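Local coordinates for protein amidohydrolase (Staphylococcus aureus, PDB 3NUR) that probably hydrolyses carbon-nitrogen bonds of linear amides, as a putative metal-dependent amidohydrolase built on a TIM barrel, at residues A[147-150]-A[151-155]; A[179-182]-A[183-187]; A[200-203]-A[204-208]; A[217-221]-A[222-226]. All blocks are in the same frame, centred on the assembly; numbering follows the deposited sequence.

Overall arrangement
All four contacts are local, each confined to one continuous run of the amidohydrolase chain, and they fall into two pairs. Interactions 1 and 2 finish helices 140-152 and 176-185, neighbouring outer helices of the TIM barrel; their centres lie about 12 Å apart and they touch through F147 with A182 and I151 with L185. Interactions 3 and 4 come later, in helices 198-205, 211-218 and 223-237 that follow strand 189-192, with centres about 11 Å apart; Y201 and Y205 pack on A218. The pairs lie on opposite sides of the chain's centre, interactions 1 and 3 being about 40 Å apart between centres. The W224 side chain of interaction 4 lies about 7 Å from the calcium ion.

Interaction 1 of 4, residues A[147-150]-A[151-155]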
loop_
_atom_site.group_PDB
_atom_site.type_symbol
_atom_site.label_atom_id
_atom_site.label_comp_id
_atom_site.label_asym_id
_atom_site.label_seq_id
_atom_site.Cartn_x
_atom_site.Cartn_y
_atom_site.Cartn_z
ATOM N N PHE A 147 5.526 14.775 -4.106
ATOM C CA PHE A 147 5.964 13.456 -4.569
ATOM C C PHE A 147 7.371 13.580 -5.177
ATOM O O PHE A 147 8.270 12.810 -4.827
ATOM C CB PHE A 147 4.982 12.912 -5.635
ATOM C CG PHE A 147 4.919 11.413 -5.853
ATOM C CD1 PHE A 147 5.874 10.565 -5.294
ATOM C CD2 PHE A 147 3.891 10.847 -6.603
ATOM C CE1 PHE A 147 5.813 9.174 -5.497
ATOM C CE2 PHE A 147 3.820 9.462 -6.794
ATOM C CZ PHE A 147 4.786 8.630 -6.246
ATOM N N GLU A 148 7.546 14.552 -6.086
ATOM C CA GLU A 148 8.815 14.827 -6.761
ATOM C C GLU A 148 9.882 15.181 -5.726
ATOM O O GLU A 148 11.015 14.688 -5.839
ATOM C CB GLU A 148 8.641 15.953 -7.810
ATOM C CG GLU A 148 9.890 16.227 -8.653
ATOM C CD GLU A 148 10.902 17.219 -8.098
ATOM O OE1 GLU A 148 10.487 18.214 -7.459
ATOM O OE2 GLU A 148 12.116 17.009 -8.322
ATOM N N ARG A 149 9.521 16.014 -4.713
ATOM C CA ARG A 149 10.445 16.424 -3.647
ATOM C C ARG A 149 10.908 15.204 -2.848
ATOM O O ARG A 149 12.096 15.058 -2.604
ATOM C CB ARG A 149 9.809 17.472 -2.719
ATOM C CG ARG A 149 10.780 18.036 -1.695
ATOM C CD ARG A 149 10.116 19.018 -0.767
ATOM N NE ARG A 149 9.336 18.371 0.287
ATOM C CZ ARG A 149 9.806 18.064 1.490
ATOM N NH1 ARG A 149 9.011 17.523 2.396
ATOM N NH2 ARG A 149 11.081 18.286 1.792
ATOM N N CYS A 150 9.975 14.308 -2.483
ATOM C CA CYS A 150 10.293 13.097 -1.730
ATOM C C CYS A 150 11.270 12.216 -2.477
ATOM O O CYS A 150 12.223 11.721 -1.882
ATOM C CB CYS A 150 9.015 12.336 -1.387
ATOM S SG CYS A 150 8.054 13.098 -0.061
ATOM N N ILE A 151 11.038 12.018 -3.777
ATOM C CA ILE A 151 11.890 11.151 -4.569
ATOM C C ILE A 151 13.240 11.790 -4.810
ATOM O O ILE A 151 14.254 11.195 -4.468
ATOM C CB ILE A 151 11.185 10.651 -5.872
ATOM C CG1 ILE A 151 9.804 9.974 -5.596
ATOM C CG2 ILE A 151 12.104 9.753 -6.735
ATOM C CD1 ILE A 151 9.648 8.985 -4.442
ATOM N N ASN A 152 13.252 13.008 -5.363
ATOM C CA ASN A 152 14.499 13.688 -5.726
ATOM C C ASN A 152 15.313 14.331 -4.600
ATOM O O ASN A 152 16.538 14.337 -4.685
ATOM C CB ASN A 152 14.284 14.612 -6.935
ATOM C CG ASN A 152 13.922 13.856 -8.199
ATOM O OD1 ASN A 152 14.218 12.663 -8.354
ATOM N ND2 ASN A 152 13.248 14.521 -9.118
ATOM N N ASP A 153 14.665 14.871 -3.560
ATOM C CA ASP A 153 15.383 15.488 -2.444
ATOM C C ASP A 153 15.547 14.566 -1.265
ATOM O O ASP A 153 16.565 14.647 -0.598
ATOM C CB ASP A 153 14.690 16.778 -1.949
ATOM C CG ASP A 153 14.588 17.914 -2.942
ATOM O OD1 ASP A 153 15.037 17.737 -4.099
ATOM O OD2 ASP A 153 14.076 18.997 -2.554
ATOM N N LEU A 154 14.530 13.732 -0.952
ATOM C CA LEU A 154 14.575 12.897 0.236
ATOM C C LEU A 154 15.049 11.463 0.007
ATOM O O LEU A 154 15.283 10.758 0.980
ATOM C CB LEU A 154 13.233 12.930 1.015
ATOM C CG LEU A 154 12.629 14.315 1.341
ATOM C CD1 LEU A 154 11.359 14.164 2.175
ATOM C CD2 LEU A 154 13.655 15.229 2.097
ATOM N N GLY A 155 15.178 11.053 -1.252
ATOM C CA GLY A 155 15.631 9.704 -1.584
ATOM C C GLY A 155 14.594 8.627 -1.307
ATOM O O GLY A 155 14.942 7.449 -1.116
HETATM O O HOH W 1 13.441 19.338 0.187
#
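E148 and N152, one helical turn apart, clasp each other through their side chains. From CB the E148 chain runs out to CG, which lies 3.8 Å from N152 ND2; a bend at chi2 (-87°) then swings the carboxylate back over the following turn. There OE2 accepts a hydrogen bond of 2.8 Å from N152 ND2, using the lone pair that faces away from OE1. The acceptor stays close to the amide plane of N152, although the two flat groups are turned 63° against each other. One turn of the same helix therefore carries two bonds between this pair, since N152 N also donates to E148 O.

R149 leaves the helix in a different direction. Its CG passes 3.5 Å from D153 OD2, and its guanidinium has L154 CD1 over one face. A water at the guanidinium edge accepts from R149 NH2 and donates to D153 OD2, bridging charges that do not touch directly; salt bridges to E146 and D116 hold the guanidinium from outside. On the buried flank, I151 CD1 sits at the edge of the F147 ring, 4.0 Å from CE1.

Behind these side chains R149 O accepts from both D153 N and L154 N, and G155 follows with positive phi. Such a doubled acceptor and a closing glycine are characteristic of a helix C-terminus, here that of outer helix 140-152 in the TIM barrel.

Interaction 2 of 4, residues A[179-182]-A[183-187]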
loop_
_atom_site.group_PDB
_atom_site.type_symbol
_atom_site.label_atom_id
_atom_site.label_comp_id
_atom_site.label_asym_id
_atom_site.label_seq_id
_atom_site.Cartn_x
_atom_site.Cartn_y
_atom_site.Cartn_z
ATOM N N PHE A 179 -0.466 10.014 -10.808
ATOM C CA PHE A 179 -0.047 8.801 -11.520
ATOM C C PHE A 179 1.010 9.121 -12.570
ATOM O O PHE A 179 1.954 8.358 -12.712
ATOM C CB PHE A 179 -1.261 8.067 -12.113
ATOM C CG PHE A 179 -2.260 7.758 -11.019
ATOM C CD1 PHE A 179 -2.070 6.670 -10.165
ATOM C CD2 PHE A 179 -3.353 8.587 -10.800
ATOM C CE1 PHE A 179 -2.965 6.415 -9.117
ATOM C CE2 PHE A 179 -4.244 8.334 -9.748
ATOM C CZ PHE A 179 -4.038 7.263 -8.908
ATOM N N LYS A 180 0.846 10.250 -13.298
ATOM C CA LYS A 180 1.800 10.726 -14.299
ATOM C C LYS A 180 3.152 10.959 -13.617
ATOM O O LYS A 180 4.179 10.550 -14.146
ATOM C CB LYS A 180 1.294 12.043 -14.911
ATOM C CG LYS A 180 2.164 12.569 -16.053
ATOM C CD LYS A 180 1.515 13.809 -16.672
ATOM C CE LYS A 180 2.046 14.088 -18.049
ATOM N NZ LYS A 180 1.257 15.152 -18.726
ATOM N N THR A 181 3.132 11.563 -12.421
ATOM C CA THR A 181 4.329 11.866 -11.638
ATOM C C THR A 181 5.045 10.589 -11.219
ATOM O O THR A 181 6.249 10.476 -11.429
ATOM C CB THR A 181 3.992 12.832 -10.497
ATOM O OG1 THR A 181 3.482 14.033 -11.077
ATOM C CG2 THR A 181 5.187 13.166 -9.651
ATOM N N ALA A 182 4.292 9.605 -10.676
ATOM C CA ALA A 182 4.851 8.311 -10.291
ATOM C C ALA A 182 5.539 7.625 -11.487
ATOM O O ALA A 182 6.668 7.164 -11.333
ATOM C CB ALA A 182 3.761 7.410 -9.714
ATOM N N GLU A 183 4.907 7.611 -12.678
ATOM C CA GLU A 183 5.541 6.972 -13.840
ATOM C C GLU A 183 6.837 7.701 -14.239
ATOM O O GLU A 183 7.868 7.057 -14.450
ATOM C CB GLU A 183 4.576 6.872 -15.024
ATOM C CG GLU A 183 5.086 5.892 -16.078
ATOM C CD GLU A 183 4.551 6.028 -17.490
ATOM O OE1 GLU A 183 4.256 7.166 -17.919
ATOM O OE2 GLU A 183 4.455 4.988 -18.180
ATOM N N ASN A 184 6.785 9.049 -14.278
ATOM C CA ASN A 184 7.929 9.912 -14.602
ATOM C C ASN A 184 9.092 9.662 -13.646
ATOM O O ASN A 184 10.238 9.615 -14.091
ATOM C CB ASN A 184 7.523 11.386 -14.558
ATOM C CG ASN A 184 6.863 11.899 -15.824
ATOM O OD1 ASN A 184 6.781 11.211 -16.852
ATOM N ND2 ASN A 184 6.379 13.140 -15.785
ATOM N N LEU A 185 8.795 9.472 -12.346
ATOM C CA LEU A 185 9.812 9.219 -11.326
ATOM C C LEU A 185 10.237 7.741 -11.251
ATOM O O LEU A 185 11.208 7.435 -10.552
ATOM C CB LEU A 185 9.328 9.707 -9.959
ATOM C CG LEU A 185 9.048 11.210 -9.806
ATOM C CD1 LEU A 185 8.223 11.475 -8.548
ATOM C CD2 LEU A 185 10.330 12.022 -9.803
ATOM N N ASP A 186 9.526 6.836 -11.985
ATOM C CA ASP A 186 9.790 5.383 -12.015
ATOM C C ASP A 186 9.671 4.748 -10.613
ATOM O O ASP A 186 10.516 3.949 -10.183
ATOM C CB ASP A 186 11.144 5.064 -12.683
ATOM C CG ASP A 186 11.266 3.654 -13.216
ATOM O OD1 ASP A 186 10.221 3.066 -13.602
ATOM O OD2 ASP A 186 12.404 3.153 -13.299
ATOM N N VAL A 187 8.622 5.153 -9.881
ATOM C CA VAL A 187 8.394 4.643 -8.523
ATOM C C VAL A 187 6.953 4.120 -8.396
ATOM O O VAL A 187 6.069 4.660 -9.064
ATOM C CB VAL A 187 8.723 5.674 -7.413
ATOM C CG1 VAL A 187 10.222 5.998 -7.364
ATOM C CG2 VAL A 187 7.875 6.949 -7.547
#
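The shortest hydrogen bond between 179-182 and 183-187 runs from L185 N to T181 O, at 2.9 Å, and it belongs to the last turn of helix 176-185, which closes in a Schellman motif. The same oxygen is sheltered by the leucine that binds it: L185 CG lies 3.3 Å away. F179 O and K180 O, just before it, keep the same i to i+4 pattern by accepting from E183 N and N184 N, and N184 lays its CB and CG against K180 O.

The pattern changes at D186, whose positive phi (59°) takes the chain out of helical geometry. A182 O now accepts from V187 N, five residues on, with a nearly straight N-H...O angle of 173°, while D186 N turns to E183 O. The Schellman turn leads from the helix into strand 189-192, completing the beta-alpha-beta unit that starts at strand 159-162 in the barrel.

Outside partners fix the flanks. The T181 hydroxyl is bonded to I177 O, one turn back, and E183 OE2 takes a hydrogen bond from K246 N. The A182 methyl packs against F147 of helix 140-152 and I189 of the following strand.

With CG2 of T181 anti to the backbone N, the methyl is directed along the helix beside L185. The two side chains point the same way, and T181 CG2 meets L185 CD1 at 3.6 Å.

Interaction 3 of 4, residues A[200-203]-A[204-208]; sequences IYQS and YYKGN
K206 lays its CG over one face of the Y201 ring, a CH-pi contact with CG 4.0 Å from the ring centroid and 26° off the ring normal. The methylene stands toward the rim, nearest Y201 CE2. A near-extended chi2 (-155°) lays K206 CD beside the Q202 amide, 3.3 Å from Q202 OE1, and a bend at chi3 then turns CE and NZ onward. On the other flank of the helix, I200 CG2 touches the edge of the Y205 ring at CE2 (3.8 Å), while Y201 CD1 approaches Y205 CB.

The backbone beneath sets these positions. Y204 N closes a regular turn onto I200 O, but Y201 O is gripped twice: K206 N approaches nearly in line with the carbonyl, whereas Y205 N comes from above its plane, 39° out. This wider, pi-type turn brings the lysine round onto the tyrosine. A water lies 2.7 Å from S203 O and 2.9 Å from K206 O, within bonding distance of both, where the chain leaves helix 198-205.

Farther out, E211 at the start of helix 211-218 holds the Y201 hydroxyl by a hydrogen bond and makes a long, weak ion pair with K206 NZ. A218 packs under both Y201 and Y205, and F217 meets the Y205 ring edge to face.

The chemistry is thus mixed: Y201 and Y205 give their rings to helix 211-218, whereas the lysine contributes mainly methylenes, laid on the ring and the Q202 amide, its charge probably adding little.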
loop_
_atom_site.group_PDB
_atom_site.type_symbol
_atom_site.label_atom_id
_atom_site.label_comp_id
_atom_site.label_asym_id
_atom_site.label_seq_id
_atom_site.Cartn_x
_atom_site.Cartn_y
_atom_site.Cartn_z
ATOM N N ILE A 200 -21.688 4.487 2.590
ATOM C CA ILE A 200 -21.365 3.051 2.484
ATOM C C ILE A 200 -21.539 2.385 3.884
ATOM O O ILE A 200 -22.118 1.291 3.984
ATOM C CB ILE A 200 -19.921 2.863 1.915
ATOM C CG1 ILE A 200 -19.775 3.408 0.455
ATOM C CG2 ILE A 200 -19.434 1.398 2.037
ATOM C CD1 ILE A 200 -20.789 2.896 -0.626
ATOM N N TYR A 201 -21.038 3.034 4.956
ATOM C CA TYR A 201 -21.158 2.476 6.305
ATOM C C TYR A 201 -22.630 2.218 6.664
ATOM O O TYR A 201 -22.964 1.127 7.147
ATOM C CB TYR A 201 -20.513 3.401 7.351
ATOM C CG TYR A 201 -20.655 2.886 8.769
ATOM C CD1 TYR A 201 -20.071 1.683 9.156
ATOM C CD2 TYR A 201 -21.409 3.581 9.714
ATOM C CE1 TYR A 201 -20.200 1.201 10.462
ATOM C CE2 TYR A 201 -21.545 3.108 11.025
ATOM C CZ TYR A 201 -20.932 1.920 11.393
ATOM O OH TYR A 201 -21.059 1.448 12.673
ATOM N N GLN A 202 -23.498 3.218 6.424
ATOM C CA GLN A 202 -24.932 3.103 6.739
ATOM C C GLN A 202 -25.655 2.070 5.841
ATOM O O GLN A 202 -26.520 1.349 6.332
ATOM C CB GLN A 202 -25.628 4.484 6.637
ATOM C CG GLN A 202 -25.141 5.525 7.634
ATOM C CD GLN A 202 -25.599 5.274 9.046
ATOM O OE1 GLN A 202 -26.743 4.880 9.296
ATOM N NE2 GLN A 202 -24.718 5.523 10.004
ATOM N N SER A 203 -25.319 1.998 4.544
ATOM C CA SER A 203 -26.006 1.057 3.642
ATOM C C SER A 203 -25.537 -0.382 3.772
ATOM O O SER A 203 -26.354 -1.298 3.731
ATOM C CB SER A 203 -25.845 1.489 2.184
ATOM O OG SER A 203 -26.507 2.720 1.944
ATOM N N TYR A 204 -24.219 -0.587 3.866
ATOM C CA TYR A 204 -23.652 -1.928 3.847
ATOM C C TYR A 204 -23.268 -2.558 5.171
ATOM O O TYR A 204 -23.262 -3.789 5.260
ATOM C CB TYR A 204 -22.438 -1.974 2.893
ATOM C CG TYR A 204 -22.734 -2.391 1.460
ATOM C CD1 TYR A 204 -23.989 -2.870 1.093
ATOM C CD2 TYR A 204 -21.741 -2.356 0.483
ATOM C CE1 TYR A 204 -24.255 -3.289 -0.210
ATOM C CE2 TYR A 204 -21.992 -2.774 -0.826
ATOM C CZ TYR A 204 -23.249 -3.254 -1.164
ATOM O OH TYR A 204 -23.513 -3.665 -2.447
ATOM N N TYR A 205 -22.801 -1.754 6.138
ATOM C CA TYR A 205 -22.225 -2.320 7.369
ATOM C C TYR A 205 -23.045 -2.217 8.626
ATOM O O TYR A 205 -22.948 -3.100 9.471
ATOM C CB TYR A 205 -20.731 -1.928 7.528
ATOM C CG TYR A 205 -19.962 -2.316 6.279
ATOM C CD1 TYR A 205 -19.726 -3.655 5.970
ATOM C CD2 TYR A 205 -19.589 -1.355 5.338
ATOM C CE1 TYR A 205 -19.092 -4.025 4.781
ATOM C CE2 TYR A 205 -18.976 -1.715 4.137
ATOM C CZ TYR A 205 -18.751 -3.052 3.852
ATOM O OH TYR A 205 -18.155 -3.417 2.661
ATOM N N LYS A 206 -23.903 -1.198 8.738
ATOM C CA LYS A 206 -24.814 -1.152 9.878
ATOM C C LYS A 206 -25.859 -2.238 9.616
ATOM O O LYS A 206 -26.324 -2.391 8.486
ATOM C CB LYS A 206 -25.520 0.208 9.964
ATOM C CG LYS A 206 -24.636 1.324 10.479
ATOM C CD LYS A 206 -25.473 2.424 11.110
ATOM C CE LYS A 206 -25.694 2.255 12.596
ATOM N NZ LYS A 206 -26.481 3.381 13.168
ATOM N N GLY A 207 -26.179 -3.009 10.638
ATOM C CA GLY A 207 -27.154 -4.083 10.488
ATOM C C GLY A 207 -27.773 -4.447 11.815
ATOM O O GLY A 207 -27.652 -3.693 12.781
ATOM N N ASN A 208 -28.424 -5.609 11.867
ATOM C CA ASN A 208 -29.106 -6.083 13.073
ATOM C C ASN A 208 -28.156 -6.791 14.020
ATOM O O ASN A 208 -28.221 -8.006 14.229
ATOM C CB ASN A 208 -30.300 -6.949 12.688
ATOM C CG ASN A 208 -31.264 -7.203 13.819
ATOM O OD1 ASN A 208 -31.149 -6.646 14.916
ATOM N ND2 ASN A 208 -32.263 -8.007 13.560
HETATM O O HOH W 2 -28.846 -0.040 8.029
HETATM O O HOH W 3 -27.630 -2.361 5.922
#

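Interaction 4 of 4, residues A[217-221]-A[222-226]; sequences FACFG and YGWHI
A chi1 of 70° sets W224 CG between its own backbone N and carbonyl carbon, which folds the indole back over C219 and F220; the C219 chi1 of -63° puts SG beside its backbone N, obliquely placed to the same ring. C219 CB stands over the six-membered ring of W224, 3.7 Å from its centroid, a CH-pi contact, and C219 SG is 4.4 Å from that centroid. The backbone joins in, C219 C and F220 N lying over the same indole. F220 comes alongside, its CD2 3.8 Å from W224 CZ2, with the two ring planes 88° apart.

Beneath the rings the chain makes a sharp corner. Residues C219 to Y222 form a type I beta turn between helix 211-218 and helix 223-237, with Y222 at the N-cap position of the second. C219 O accepts from Y222 N and W224 N, which arrive from opposite faces of its carbonyl plane. G223 N donates to F217 O at 2.7 Å, and G223 CA comes within 3.1 Å of A218 O, a CA-H...O contact. Alongside, Y222 CB meets the F217 ring at its edge.

Beyond the corner, E256 OE1 is hydrogen-bonded to H225 ND1, P193 packs on W224 and F257 meets the Y222 ring edge to face. The calcium ion is bound by E28, H30, H192 and D316.

Two N-H groups thus fix the C219 carbonyl, while the indole is held on this side by dispersion, CH-pi and sulfur contacts; the W224 side chain lies about 7 Å from the calcium ion and is not among its ligands.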
loop_
_atom_site.group_PDB
_atom_site.type_symbol
_atom_site.label_atom_id
_atom_site.label_comp_id
_atom_site.label_asym_id
_atom_site.label_seq_id
_atom_site.Cartn_x
_atom_site.Cartn_y
_atom_site.Cartn_z
ATOM N N PHE A 217 -16.696 -4.718 11.093
ATOM C CA PHE A 217 -17.147 -5.260 9.810
ATOM C C PHE A 217 -16.824 -4.251 8.679
ATOM O O PHE A 217 -16.239 -4.629 7.650
ATOM C CB PHE A 217 -18.660 -5.560 9.891
ATOM C CG PHE A 217 -19.353 -6.146 8.673
ATOM C CD1 PHE A 217 -18.628 -6.814 7.686
ATOM C CD2 PHE A 217 -20.739 -6.138 8.576
ATOM C CE1 PHE A 217 -19.273 -7.346 6.574
ATOM C CE2 PHE A 217 -21.391 -6.711 7.474
ATOM C CZ PHE A 217 -20.656 -7.328 6.494
ATOM N N ALA A 218 -17.116 -2.967 8.912
ATOM C CA ALA A 218 -16.860 -1.889 7.943
ATOM C C ALA A 218 -15.385 -1.628 7.736
ATOM O O ALA A 218 -15.006 -1.124 6.685
ATOM C CB ALA A 218 -17.518 -0.601 8.419
ATOM N N CYS A 219 -14.569 -1.882 8.763
ATOM C CA CYS A 219 -13.141 -1.602 8.677
ATOM C C CYS A 219 -12.312 -2.843 8.321
ATOM O O CYS A 219 -12.546 -3.451 7.260
ATOM C CB CYS A 219 -12.648 -0.898 9.942
ATOM S SG CYS A 219 -13.408 0.728 10.218
ATOM N N PHE A 220 -11.359 -3.221 9.186
ATOM C CA PHE A 220 -10.434 -4.357 8.969
ATOM C C PHE A 220 -11.059 -5.751 8.903
ATOM O O PHE A 220 -10.394 -6.692 8.476
ATOM C CB PHE A 220 -9.254 -4.319 9.977
ATOM C CG PHE A 220 -9.615 -3.885 11.374
ATOM C CD1 PHE A 220 -10.580 -4.567 12.107
ATOM C CD2 PHE A 220 -8.997 -2.783 11.960
ATOM C CE1 PHE A 220 -10.922 -4.163 13.404
ATOM C CE2 PHE A 220 -9.341 -2.377 13.260
ATOM C CZ PHE A 220 -10.310 -3.065 13.967
ATOM N N GLY A 221 -12.295 -5.890 9.363
ATOM C CA GLY A 221 -12.998 -7.165 9.297
ATOM C C GLY A 221 -13.399 -7.556 7.883
ATOM O O GLY A 221 -13.491 -8.755 7.568
ATOM N N TYR A 222 -13.615 -6.539 6.996
ATOM C CA TYR A 222 -14.093 -6.772 5.628
ATOM C C TYR A 222 -14.167 -5.493 4.784
ATOM O O TYR A 222 -13.551 -5.430 3.730
ATOM C CB TYR A 222 -15.520 -7.407 5.677
ATOM C CG TYR A 222 -15.879 -8.315 4.516
ATOM C CD1 TYR A 222 -16.718 -7.879 3.495
ATOM C CD2 TYR A 222 -15.409 -9.624 4.459
ATOM C CE1 TYR A 222 -17.110 -8.740 2.461
ATOM C CE2 TYR A 222 -15.781 -10.484 3.425
ATOM C CZ TYR A 222 -16.592 -10.024 2.404
ATOM O OH TYR A 222 -16.943 -10.878 1.381
ATOM N N GLY A 223 -14.984 -4.537 5.226
ATOM C CA GLY A 223 -15.367 -3.346 4.495
ATOM C C GLY A 223 -14.294 -2.485 3.858
ATOM O O GLY A 223 -14.439 -2.087 2.697
ATOM N N TRP A 224 -13.254 -2.123 4.613
ATOM C CA TRP A 224 -12.289 -1.227 3.990
ATOM C C TRP A 224 -11.386 -1.917 2.977
ATOM O O TRP A 224 -10.787 -1.256 2.135
ATOM C CB TRP A 224 -11.612 -0.275 4.980
ATOM C CG TRP A 224 -10.626 -0.852 5.966
ATOM C CD1 TRP A 224 -9.841 -1.954 5.807
ATOM C CD2 TRP A 224 -10.141 -0.181 7.137
ATOM N NE1 TRP A 224 -8.935 -2.047 6.841
ATOM C CE2 TRP A 224 -9.098 -0.971 7.673
ATOM C CE3 TRP A 224 -10.504 1.007 7.797
ATOM C CZ2 TRP A 224 -8.428 -0.627 8.861
ATOM C CZ3 TRP A 224 -9.856 1.335 8.982
ATOM C CH2 TRP A 224 -8.821 0.536 9.495
ATOM N N HIS A 225 -11.372 -3.260 3.020
ATOM C CA HIS A 225 -10.635 -4.098 2.063
ATOM C C HIS A 225 -11.445 -4.186 0.761
ATOM O O HIS A 225 -10.897 -4.017 -0.335
ATOM C CB HIS A 225 -10.353 -5.472 2.692
ATOM C CG HIS A 225 -9.486 -5.327 3.909
ATOM N ND1 HIS A 225 -8.170 -4.922 3.805
ATOM C CD2 HIS A 225 -9.807 -5.442 5.222
ATOM C CE1 HIS A 225 -7.719 -4.833 5.054
ATOM N NE2 HIS A 225 -8.665 -5.148 5.940
ATOM N N ILE A 226 -12.770 -4.399 0.883
ATOM C CA ILE A 226 -13.671 -4.389 -0.273
ATOM C C ILE A 226 -13.502 -3.040 -0.981
ATOM O O ILE A 226 -13.317 -2.992 -2.205
ATOM C CB ILE A 226 -15.138 -4.567 0.211
ATOM C CG1 ILE A 226 -15.384 -5.989 0.750
ATOM C CG2 ILE A 226 -16.149 -4.146 -0.868
ATOM C CD1 ILE A 226 -15.452 -7.174 -0.329
#